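Local coordinates for putative uncharacterized protein ST0493 (Sulfolobus tokodaii, PDB 2RBG) that is of unknown function, a DUF5751-family protein that folds into a five-stranded parallel sheet flanked by helices, at residues 4-9 against 89-94. Residues are numbered along the deposited sequence; the frame is centred on the assembly and turned at random.
Sequences KNILTL and GLLVYC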
ATOM      1  N   LYS A   4       7.274  11.392  17.423  1.00 18.90           N
ATOM      2  CA  LYS A   4       8.618  11.582  17.961  1.00 18.65           C
ATOM      3  C   LYS A   4       9.492  10.333  17.881  1.00 15.20           C
ATOM      4  O   LYS A   4      10.715  10.436  17.837  1.00 13.13           O
ATOM      5  CB  LYS A   4       8.528  12.032  19.423  1.00 21.41           C
ATOM      6  CG  LYS A   4       7.729  13.312  19.637  1.00 32.01           C
ATOM      7  CD  LYS A   4       8.451  14.531  19.078  1.00 36.58           C
ATOM      8  CE  LYS A   4       9.728  14.822  19.854  1.00 39.57           C
ATOM      9  NZ  LYS A   4      10.436  16.024  19.334  1.00 43.99           N
ATOM     10  N   ASN A   5       8.873   9.157  17.886  1.00 13.77           N
ATOM     11  CA  ASN A   5       9.631   7.909  17.814  1.00 13.94           C
ATOM     12  C   ASN A   5       8.771   6.826  17.183  1.00 14.07           C
ATOM     13  O   ASN A   5       7.886   6.260  17.822  1.00 13.93           O
ATOM     14  CB  ASN A   5      10.098   7.484  19.213  1.00 15.07           C
ATOM     15  CG  ASN A   5      11.029   6.282  19.180  1.00 19.05           C
ATOM     16  OD1 ASN A   5      11.808   6.111  18.242  1.00 18.93           O
ATOM     17  ND2 ASN A   5      10.967   5.453  20.216  1.00 23.13           N
ATOM     18  N   ILE A   6       9.052   6.550  15.917  1.00 12.56           N
ATOM     19  CA  ILE A   6       8.313   5.566  15.141  1.00 10.81           C
ATOM     20  C   ILE A   6       8.740   4.125  15.407  1.00  9.05           C
ATOM     21  O   ILE A   6       9.931   3.807  15.375  1.00 10.03           O
ATOM     22  CB  ILE A   6       8.488   5.839  13.628  1.00 10.42           C
ATOM     23  CG1 ILE A   6       8.094   7.285  13.307  1.00 14.05           C
ATOM     24  CG2 ILE A   6       7.656   4.855  12.817  1.00 10.54           C
ATOM     25  CD1 ILE A   6       6.645   7.615  13.605  1.00 13.83           C
ATOM     26  N   LEU A   7       7.768   3.260  15.686  1.00  7.97           N
ATOM     27  CA  LEU A   7       8.059   1.846  15.889  1.00  7.84           C
ATOM     28  C   LEU A   7       8.026   1.234  14.493  1.00  6.49           C
ATOM     29  O   LEU A   7       6.988   1.246  13.834  1.00  7.93           O
ATOM     30  CB  LEU A   7       6.990   1.167  16.748  1.00  7.80           C
ATOM     31  CG  LEU A   7       7.140  -0.357  16.853  1.00  8.47           C
ATOM     32  CD1 LEU A   7       8.443  -0.703  17.567  1.00  8.00           C
ATOM     33  CD2 LEU A   7       5.949  -0.943  17.601  1.00 10.59           C
ATOM     34  N   THR A   8       9.164   0.721  14.039  1.00  5.70           N
ATOM     35  CA  THR A   8       9.245   0.105  12.719  1.00  6.42           C
ATOM     36  C   THR A   8       9.442  -1.395  12.861  1.00  6.87           C
ATOM     37  O   THR A   8      10.372  -1.849  13.529  1.00  7.76           O
ATOM     38  CB  THR A   8      10.412   0.699  11.895  1.00  6.58           C
ATOM     39  OG1 THR A   8      10.128   2.072  11.587  1.00  7.53           O
ATOM     40  CG2 THR A   8      10.595  -0.069  10.590  1.00  7.99           C
ATOM     41  N   LEU A   9       8.544  -2.159  12.246  1.00  7.67           N
ATOM     42  CA  LEU A   9       8.612  -3.610  12.289  1.00  8.24           C
ATOM     43  C   LEU A   9       8.812  -4.121  10.872  1.00  8.48           C
ATOM     44  O   LEU A   9       8.115  -3.695   9.949  1.00  7.88           O
ATOM     45  CB  LEU A   9       7.313  -4.191  12.855  1.00  9.90           C
ATOM     46  CG  LEU A   9       6.816  -3.604  14.178  1.00 11.56           C
ATOM     47  CD1 LEU A   9       5.535  -4.316  14.596  1.00 10.95           C
ATOM     48  CD2 LEU A   9       7.888  -3.755  15.245  1.00 10.46           C
ATOM     49  N   GLY A  89       4.239   6.180  16.639  1.00 14.98           N
ATOM     50  CA  GLY A  89       3.794   5.917  15.280  1.00 11.49           C
ATOM     51  C   GLY A  89       4.194   4.500  14.927  1.00 11.28           C
ATOM     52  O   GLY A  89       5.082   3.940  15.569  1.00 11.07           O
ATOM     53  N   LEU A  90       3.563   3.922  13.908  1.00  7.86           N
ATOM     54  CA  LEU A  90       3.867   2.550  13.519  1.00  8.27           C
ATOM     55  C   LEU A  90       4.066   2.353  12.020  1.00  6.84           C
ATOM     56  O   LEU A  90       3.280   2.848  11.214  1.00  8.06           O
ATOM     57  CB  LEU A  90       2.744   1.624  13.989  1.00  9.22           C
ATOM     58  CG  LEU A  90       2.830   0.151  13.584  1.00  7.17           C
ATOM     59  CD1 LEU A  90       4.020  -0.504  14.272  1.00  7.45           C
ATOM     60  CD2 LEU A  90       1.541  -0.562  13.967  1.00 10.76           C
ATOM     61  N   LEU A  91       5.118   1.622  11.665  1.00  6.67           N
ATOM     62  CA  LEU A  91       5.424   1.286  10.274  1.00  5.88           C
ATOM     63  C   LEU A  91       5.583  -0.228  10.224  1.00  7.65           C
ATOM     64  O   LEU A  91       6.278  -0.811  11.061  1.00  7.92           O
ATOM     65  CB  LEU A  91       6.716   1.966   9.812  1.00  6.06           C
ATOM     66  CG  LEU A  91       6.632   3.481   9.602  1.00  7.72           C
ATOM     67  CD1 LEU A  91       8.018   4.037   9.290  1.00  9.04           C
ATOM     68  CD2 LEU A  91       5.665   3.785   8.457  1.00 11.40           C
ATOM     69  N   VAL A  92       4.937  -0.864   9.251  1.00  7.74           N
ATOM     70  CA  VAL A  92       4.993  -2.319   9.121  1.00  9.41           C
ATOM     71  C   VAL A  92       5.416  -2.759   7.722  1.00  8.85           C
ATOM     72  O   VAL A  92       4.860  -2.294   6.728  1.00  9.80           O
ATOM     73  CB  VAL A  92       3.612  -2.945   9.439  1.00  9.33           C
ATOM     74  CG1 VAL A  92       3.644  -4.443   9.189  1.00 11.21           C
ATOM     75  CG2 VAL A  92       3.230  -2.652  10.886  1.00  9.68           C
ATOM     76  N   TYR A  93       6.387  -3.668   7.657  1.00  8.30           N
ATOM     77  CA  TYR A  93       6.882  -4.176   6.376  1.00  7.46           C
ATOM     78  C   TYR A  93       7.107  -5.682   6.377  1.00  9.64           C
ATOM     79  O   TYR A  93       7.617  -6.245   7.347  1.00  9.58           O
ATOM     80  CB  TYR A  93       8.215  -3.522   6.017  1.00  7.49           C
ATOM     81  CG  TYR A  93       8.201  -2.019   6.056  1.00  7.32           C
ATOM     82  CD1 TYR A  93       7.878  -1.273   4.922  1.00 10.22           C
ATOM     83  CD2 TYR A  93       8.499  -1.339   7.234  1.00  8.50           C
ATOM     84  CE1 TYR A  93       7.852   0.117   4.965  1.00  7.50           C
ATOM     85  CE2 TYR A  93       8.475   0.040   7.288  1.00 10.65           C
ATOM     86  CZ  TYR A  93       8.151   0.766   6.153  1.00  9.17           C
ATOM     87  OH  TYR A  93       8.138   2.138   6.216  1.00  9.81           O
ATOM     88  N   CYS A  94       6.747  -6.324   5.272  1.00  9.58           N
ATOM     89  CA  CYS A  94       6.952  -7.761   5.126  1.00 11.58           C
ATOM     90  C   CYS A  94       6.828  -8.139   3.658  1.00 11.27           C
ATOM     91  O   CYS A  94       6.395  -7.327   2.834  1.00 12.83           O
ATOM     92  CB  CYS A  94       5.907  -8.553   5.927  1.00 11.71           C
ATOM     93  SG  CYS A  94       4.283  -8.751   5.112  1.00 12.06           S
TER
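Leu7 and Leu9 each use both N-H and C=O to bond the parallel strand 89-94: Leu7 N gives to Gly89 O at 2.8 Å, Leu91 N to Leu7 O, Leu9 N to Leu91 O, and Tyr93 N to Leu9 O at 2.9 Å. This last bond is the most bent at hydrogen, with an N-H...O angle of 146°. On one face, CD1 of Leu90 touches Leu7 CD2 alongside it at 3.9 Å and meets Leu9 CD1 at 4.1 Å; with CG anti to the backbone N (chi1 176°) and chi2 at 67°, CD1 is turned toward the neighbouring strand. On the other face, Ile6 CG2 lies 3.6 Å from Leu91 CD1, and Ile6 CD1 packs against the Gly89 backbone, 3.7 Å from CA. Thr8 CG2 comes to the edge of the Tyr93 ring, 3.9 Å from CE2.

Further out, helix 17-31 covers the Ile6, Leu91 and Tyr93 face, with Asp27 holding Tyr93 OH and Thr36 bonding Thr8 OG1. Leu109 packs on Leu9 and Leu90. Strand 35-41 lies beside 6-11 and 117-121 beside 89-94, placing the pair inside the sheet; Cys94, ending strand 89-94, is disulfide-bonded to Cys122. Cohesion here is thus backbone bonding between two apolar layers, the buried hydroxyls satisfied from neighbouring elements but Gly89 N buried without a partner.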